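Local coordinates for L-lactate dehydrogenase (Trichomonas vaginalis, PDB 4UUL), which is an NAD-dependent 2-hydroxyacid dehydrogenase of the lactate/malate family, probably interconverting lactate with pyruvate or malate with oxaloacetate, at residues L100-K109 and P131-H142. The protein carries 1 engineered substitution. Residues are numbered along the deposited sequence; the frame is centred on the assembly and turned at random.
Sequences LISSNSVIFK and PDNTNCEIAMLH
Asn135 lies flat on the ring of Phe108, its CB 3.5 Å from the ring centroid and its amide stacked only 9° from the ring plane. With CG anti to the carbonyl carbon in both residues (chi1 -76° in Phe108), the side chains cross at a slant while their flat groups stay stacked. The amide ends then part: ND2 stands over the CE1 side of the ring and donates to Gly129 O, while OD1 sits against CB of Asn104 and accepts a hydrogen bond from a water that also donates to Ile101 O, 3.0 Å from each oxygen. No direct hydrogen bond joins the two segments; this water links them. Helical segments 100-109 and 132-141 run side by side at 39° with axes 8.0 Å apart.

Toward the far end the backbones close in, CA of Phe108 and CA of Ala139 coming within 4.9 Å where the alanine side chain is only a methyl; Ala139 CA makes a CA-H...O contact with Phe108 O. Beside it CG2 of Ile138 is the bump in the groove lined by Ser105, Phe108 and Lys109, 3.5 Å from Ser105 O. Past the helix end, His142 turns back to give ND1 to Ile138 O at 2.9 Å, nearly in its ring plane, which restrains the imidazole's rotation; Lys109 CG lies over its face, and the lysine NZ goes on to Glu113. At the other end the ring of Pro131, at the N-cap behind a cis peptide, fits between Leu100, Ile101 and Asn104, with CG 3.9 Å from Ile101 CG1.

Both helices flank the parallel sheet of the NAD-binding Rossmann domain, and Val127 backs Phe108 and Asn135. Asn104, predicted to bind NAD, is held by Leu100 O and Met89 N, while Asp132 bonds the presumed catalytic His186. Apolar groups and amides thus share the interface, the Asn135 amide satisfied by Gly129 O and a water, which implies that fit of shapes, rather than direct polar bonds, joins the segments.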
ATOM      1  N   LEU B 100      29.199   3.815  -8.676  1.00 18.98           N
ATOM      2  CA  LEU B 100      27.907   3.945  -8.033  1.00 19.32           C
ATOM      3  C   LEU B 100      28.082   4.563  -6.636  1.00 16.93           C
ATOM      4  O   LEU B 100      27.320   5.460  -6.229  1.00 17.78           O
ATOM      5  CB  LEU B 100      27.258   2.580  -7.893  1.00 19.80           C
ATOM      6  CG  LEU B 100      25.902   2.595  -7.145  1.00 20.21           C
ATOM      7  CD1 LEU B 100      24.813   3.294  -7.983  1.00 23.97           C
ATOM      8  CD2 LEU B 100      25.514   1.200  -6.814  1.00 23.71           C
ATOM      9  N   ILE B 101      29.065   4.078  -5.882  1.00 16.23           N
ATOM     10  CA  ILE B 101      29.353   4.630  -4.578  1.00 15.53           C
ATOM     11  C   ILE B 101      29.744   6.085  -4.738  1.00 15.74           C
ATOM     12  O   ILE B 101      29.264   6.939  -3.990  1.00 17.07           O
ATOM     13  CB  ILE B 101      30.452   3.828  -3.888  1.00 16.00           C
ATOM     14  CG1 ILE B 101      29.975   2.419  -3.551  1.00 15.95           C
ATOM     15  CG2 ILE B 101      30.970   4.559  -2.690  1.00 16.01           C
ATOM     16  CD1 ILE B 101      31.134   1.450  -3.378  1.00 16.76           C
ATOM     17  N   SER B 102      30.620   6.370  -5.700  1.00 16.65           N
ATOM     18  CA  SER B 102      31.108   7.733  -5.899  1.00 17.29           C
ATOM     19  C   SER B 102      30.005   8.721  -6.250  1.00 19.37           C
ATOM     20  O   SER B 102      29.904   9.775  -5.654  1.00 19.12           O
ATOM     21  CB  SER B 102      32.125   7.763  -7.017  1.00 19.64           C
ATOM     22  OG  SER B 102      33.276   7.077  -6.611  1.00 19.69           O
ATOM     23  N   SER B 103      29.121   8.349  -7.164  1.00 19.32           N
ATOM     24  CA  SER B 103      28.116   9.301  -7.586  1.00 21.92           C
ATOM     25  C   SER B 103      27.179   9.600  -6.404  1.00 20.09           C
ATOM     26  O   SER B 103      26.701  10.724  -6.193  1.00 23.58           O
ATOM     27  CB  SER B 103      27.363   8.758  -8.806  1.00 27.42           C
ATOM     28  OG  SER B 103      26.589   7.619  -8.416  1.00 30.29           O
ATOM     29  N   ASN B 104      26.863   8.579  -5.633  1.00 17.45           N
ATOM     30  CA  ASN B 104      25.954   8.766  -4.507  1.00 15.88           C
ATOM     31  C   ASN B 104      26.574   9.549  -3.352  1.00 16.55           C
ATOM     32  O   ASN B 104      25.868  10.112  -2.532  1.00 17.79           O
ATOM     33  CB  ASN B 104      25.359   7.439  -4.064  1.00 15.91           C
ATOM     34  CG  ASN B 104      24.229   7.041  -4.965  1.00 15.59           C
ATOM     35  OD1 ASN B 104      23.130   7.551  -4.821  1.00 18.01           O
ATOM     36  ND2 ASN B 104      24.494   6.202  -5.926  1.00 16.24           N
ATOM     37  N   SER B 105      27.914   9.523  -3.233  1.00 17.97           N
ATOM     38  CA  SER B 105      28.545  10.179  -2.123  1.00 18.49           C
ATOM     39  C   SER B 105      28.177  11.664  -2.085  1.00 18.24           C
ATOM     40  O   SER B 105      27.942  12.201  -1.020  1.00 17.84           O
ATOM     41  CB  SER B 105      30.072   9.949  -2.128  1.00 19.62           C
ATOM     42  OG  SER B 105      30.709  10.652  -3.199  1.00 20.43           O
ATOM     43  N   VAL B 106      28.106  12.317  -3.246  1.00 18.10           N
ATOM     44  CA  VAL B 106      27.800  13.729  -3.292  1.00 19.98           C
ATOM     45  C   VAL B 106      26.359  14.003  -2.783  1.00 18.44           C
ATOM     46  O   VAL B 106      26.100  14.889  -1.989  1.00 18.89           O
ATOM     47  CB  VAL B 106      27.981  14.266  -4.714  1.00 23.43           C
ATOM     48  CG1 VAL B 106      27.492  15.715  -4.796  1.00 26.01           C
ATOM     49  CG2 VAL B 106      29.487  14.137  -5.180  1.00 25.86           C
ATOM     50  N   ILE B 107      25.434  13.197  -3.288  0.59 18.03           N
ATOM     51  CA  ILE B 107      24.022  13.273  -2.917  0.59 18.83           C
ATOM     52  C   ILE B 107      23.864  13.182  -1.409  0.59 17.82           C
ATOM     53  O   ILE B 107      23.208  14.003  -0.772  0.59 19.81           O
ATOM     54  CB  ILE B 107      23.257  12.109  -3.590  0.59 21.61           C
ATOM     55  CG1 ILE B 107      23.307  12.257  -5.118  0.59 28.04           C
ATOM     56  CG2 ILE B 107      21.832  12.024  -3.091  0.59 19.90           C
ATOM     57  CD1 ILE B 107      23.020  13.633  -5.630  0.59 34.05           C
ATOM     58  N   PHE B 108      24.492  12.166  -0.840  1.00 15.24           N
ATOM     59  CA  PHE B 108      24.328  11.878   0.568  1.00 15.11           C
ATOM     60  C   PHE B 108      25.117  12.839   1.469  1.00 15.96           C
ATOM     61  O   PHE B 108      24.667  13.148   2.575  1.00 15.84           O
ATOM     62  CB  PHE B 108      24.506  10.396   0.866  1.00 14.96           C
ATOM     63  CG  PHE B 108      23.292   9.643   0.436  1.00 13.48           C
ATOM     64  CD1 PHE B 108      23.140   9.184  -0.849  1.00 15.04           C
ATOM     65  CD2 PHE B 108      22.231   9.517   1.312  1.00 15.96           C
ATOM     66  CE1 PHE B 108      21.947   8.572  -1.258  1.00 15.51           C
ATOM     67  CE2 PHE B 108      21.048   8.888   0.913  1.00 15.30           C
ATOM     68  CZ  PHE B 108      20.905   8.447  -0.369  1.00 15.95           C
ATOM     69  N   LYS B 109      26.225  13.390   0.967  1.00 15.93           N
ATOM     70  CA  LYS B 109      26.835  14.480   1.679  1.00 17.60           C
ATOM     71  C   LYS B 109      25.835  15.645   1.772  1.00 17.59           C
ATOM     72  O   LYS B 109      25.613  16.237   2.844  1.00 18.34           O
ATOM     73  CB  LYS B 109      28.119  14.920   0.943  1.00 17.84           C
ATOM     74  CG  LYS B 109      28.689  16.251   1.410  1.00 19.87           C
ATOM     75  CD  LYS B 109      30.035  16.572   0.782  1.00 21.34           C
ATOM     76  CE  LYS B 109      30.639  17.871   1.225  1.00 22.74           C
ATOM     77  NZ  LYS B 109      29.787  19.005   0.931  1.00 26.73           N
ATOM     78  N   PRO B 131      23.908   2.677  -2.705  1.00 14.62           N
ATOM     79  CA  PRO B 131      24.305   1.647  -1.743  1.00 14.58           C
ATOM     80  C   PRO B 131      24.043   2.117  -0.303  1.00 13.25           C
ATOM     81  O   PRO B 131      24.631   3.098   0.135  1.00 14.43           O
ATOM     82  CB  PRO B 131      25.813   1.483  -2.025  1.00 17.09           C
ATOM     83  CG  PRO B 131      26.260   2.843  -2.530  1.00 18.66           C
ATOM     84  CD  PRO B 131      25.081   3.439  -3.222  1.00 15.72           C
ATOM     85  N   ASP B 132      23.073   1.517   0.373  1.00 12.92           N
ATOM     86  CA  ASP B 132      22.486   2.118   1.549  1.00 12.12           C
ATOM     87  C   ASP B 132      23.445   2.233   2.740  1.00 11.59           C
ATOM     88  O   ASP B 132      23.488   3.279   3.380  1.00 12.19           O
ATOM     89  CB  ASP B 132      21.135   1.495   1.938  1.00 12.79           C
ATOM     90  CG  ASP B 132      21.191   0.038   2.237  1.00 15.25           C
ATOM     91  OD1 ASP B 132      22.204  -0.641   1.905  1.00 18.38           O
ATOM     92  OD2 ASP B 132      20.193  -0.446   2.769  1.00 19.30           O
ATOM     93  N   ASN B 133      24.225   1.197   3.087  1.00 11.83           N
ATOM     94  CA  ASN B 133      25.097   1.344   4.222  1.00 12.28           C
ATOM     95  C   ASN B 133      26.075   2.493   4.037  1.00 11.43           C
ATOM     96  O   ASN B 133      26.332   3.268   4.968  1.00 11.74           O
ATOM     97  CB  ASN B 133      25.953   0.083   4.465  1.00 12.86           C
ATOM     98  CG  ASN B 133      25.160  -1.181   4.700  1.00 13.39           C
ATOM     99  OD1 ASN B 133      24.355  -1.602   3.847  1.00 15.53           O
ATOM    100  ND2 ASN B 133      25.445  -1.852   5.818  1.00 13.66           N
ATOM    101  N   THR B 134      26.666   2.577   2.857  1.00 12.24           N
ATOM    102  CA  THR B 134      27.666   3.615   2.611  1.00 12.27           C
ATOM    103  C   THR B 134      27.021   4.997   2.462  1.00 12.04           C
ATOM    104  O   THR B 134      27.531   5.963   3.039  1.00 14.06           O
ATOM    105  CB  THR B 134      28.540   3.281   1.444  1.00 13.06           C
ATOM    106  OG1 THR B 134      29.260   2.104   1.816  1.00 13.77           O
ATOM    107  CG2 THR B 134      29.516   4.400   1.094  1.00 13.97           C
ATOM    108  N   ASN B 135      25.850   5.070   1.804  1.00 11.45           N
ATOM    109  CA  ASN B 135      25.136   6.308   1.778  1.00 13.48           C
ATOM    110  C   ASN B 135      24.810   6.809   3.182  1.00 12.98           C
ATOM    111  O   ASN B 135      24.900   8.015   3.455  1.00 13.83           O
ATOM    112  CB  ASN B 135      23.843   6.140   0.982  1.00 12.71           C
ATOM    113  CG  ASN B 135      24.080   5.955  -0.516  1.00 12.81           C
ATOM    114  OD1 ASN B 135      25.117   6.323  -1.059  1.00 14.41           O
ATOM    115  ND2 ASN B 135      23.025   5.542  -1.216  1.00 13.78           N
ATOM    116  N   CYS B 136      24.419   5.873   4.056  1.00 12.06           N
ATOM    117  CA  CYS B 136      24.097   6.212   5.425  1.00 12.21           C
ATOM    118  C   CYS B 136      25.323   6.791   6.164  1.00 13.26           C
ATOM    119  O   CYS B 136      25.254   7.804   6.840  1.00 13.59           O
ATOM    120  CB  CYS B 136      23.561   4.990   6.146  1.00 12.72           C
ATOM    121  SG  CYS B 136      22.919   5.295   7.808  1.00 13.79           S
ATOM    122  N   GLU B 137      26.448   6.087   6.042  1.00 12.88           N
ATOM    123  CA  GLU B 137      27.694   6.570   6.652  1.00 13.73           C
ATOM    124  C   GLU B 137      28.019   7.982   6.179  1.00 13.67           C
ATOM    125  O   GLU B 137      28.407   8.838   6.968  1.00 15.07           O
ATOM    126  CB  GLU B 137      28.810   5.605   6.325  1.00 14.03           C
ATOM    127  CG  GLU B 137      30.176   5.972   6.876  1.00 14.75           C
ATOM    128  CD  GLU B 137      30.323   5.977   8.363  1.00 14.70           C
ATOM    129  OE1 GLU B 137      29.635   5.205   9.055  1.00 15.53           O
ATOM    130  OE2 GLU B 137      31.235   6.726   8.863  1.00 16.02           O
ATOM    131  N   ILE B 138      27.963   8.211   4.862  1.00 14.01           N
ATOM    132  CA  ILE B 138      28.296   9.520   4.311  1.00 14.73           C
ATOM    133  C   ILE B 138      27.331  10.575   4.849  1.00 14.66           C
ATOM    134  O   ILE B 138      27.772  11.692   5.182  1.00 15.05           O
ATOM    135  CB  ILE B 138      28.358   9.442   2.764  1.00 14.72           C
ATOM    136  CG1 ILE B 138      29.530   8.541   2.297  1.00 15.73           C
ATOM    137  CG2 ILE B 138      28.452  10.809   2.147  1.00 17.63           C
ATOM    138  CD1 ILE B 138      30.928   9.014   2.708  1.00 18.85           C
ATOM    139  N   ALA B 139      26.028  10.296   4.826  1.00 14.23           N
ATOM    140  CA  ALA B 139      25.095  11.307   5.334  1.00 14.81           C
ATOM    141  C   ALA B 139      25.400  11.637   6.777  1.00 14.81           C
ATOM    142  O   ALA B 139      25.478  12.831   7.146  1.00 16.28           O
ATOM    143  CB  ALA B 139      23.682  10.835   5.201  1.00 14.94           C
ATOM    144  N   MET B 140      25.656  10.609   7.580  1.00 14.51           N
ATOM    145  CA  MET B 140      25.953  10.823   8.989  1.00 15.03           C
ATOM    146  C   MET B 140      27.226  11.652   9.177  1.00 15.82           C
ATOM    147  O   MET B 140      27.247  12.568  10.005  1.00 17.21           O
ATOM    148  CB  MET B 140      26.059   9.465   9.665  1.00 15.66           C
ATOM    149  CG  MET B 140      26.440   9.541  11.131  1.00 18.43           C
ATOM    150  SD  MET B 140      26.634   7.938  11.932  1.00 19.79           S
ATOM    151  CE  MET B 140      27.855   7.144  10.942  1.00 25.86           C
ATOM    152  N   LEU B 141      28.283  11.328   8.442  1.00 15.56           N
ATOM    153  CA  LEU B 141      29.540  12.095   8.574  1.00 17.72           C
ATOM    154  C   LEU B 141      29.390  13.555   8.242  1.00 17.44           C
ATOM    155  O   LEU B 141      30.130  14.380   8.726  1.00 20.13           O
ATOM    156  CB  LEU B 141      30.621  11.499   7.655  1.00 17.49           C
ATOM    157  CG  LEU B 141      31.188  10.137   8.117  1.00 18.07           C
ATOM    158  CD1 LEU B 141      32.111   9.616   7.044  1.00 18.53           C
ATOM    159  CD2 LEU B 141      31.907  10.207   9.491  1.00 20.63           C
ATOM    160  N   HIS B 142      28.413  13.867   7.392  1.00 16.17           N
ATOM    161  CA  HIS B 142      28.190  15.227   6.939  1.00 17.55           C
ATOM    162  C   HIS B 142      26.983  15.901   7.584  1.00 18.89           C
ATOM    163  O   HIS B 142      26.509  16.909   7.099  1.00 20.21           O
ATOM    164  CB  HIS B 142      28.115  15.250   5.422  1.00 19.17           C
ATOM    165  CG  HIS B 142      29.424  14.894   4.792  1.00 19.24           C
ATOM    166  ND1 HIS B 142      29.761  13.611   4.427  1.00 20.54           N
ATOM    167  CD2 HIS B 142      30.491  15.673   4.469  1.00 23.36           C
ATOM    168  CE1 HIS B 142      30.985  13.600   3.929  1.00 27.05           C
ATOM    169  NE2 HIS B 142      31.452  14.833   3.940  1.00 26.14           N
TER
HETATM  170  O   HOH W   1      28.030   6.792  -1.219  1.00 17.93           O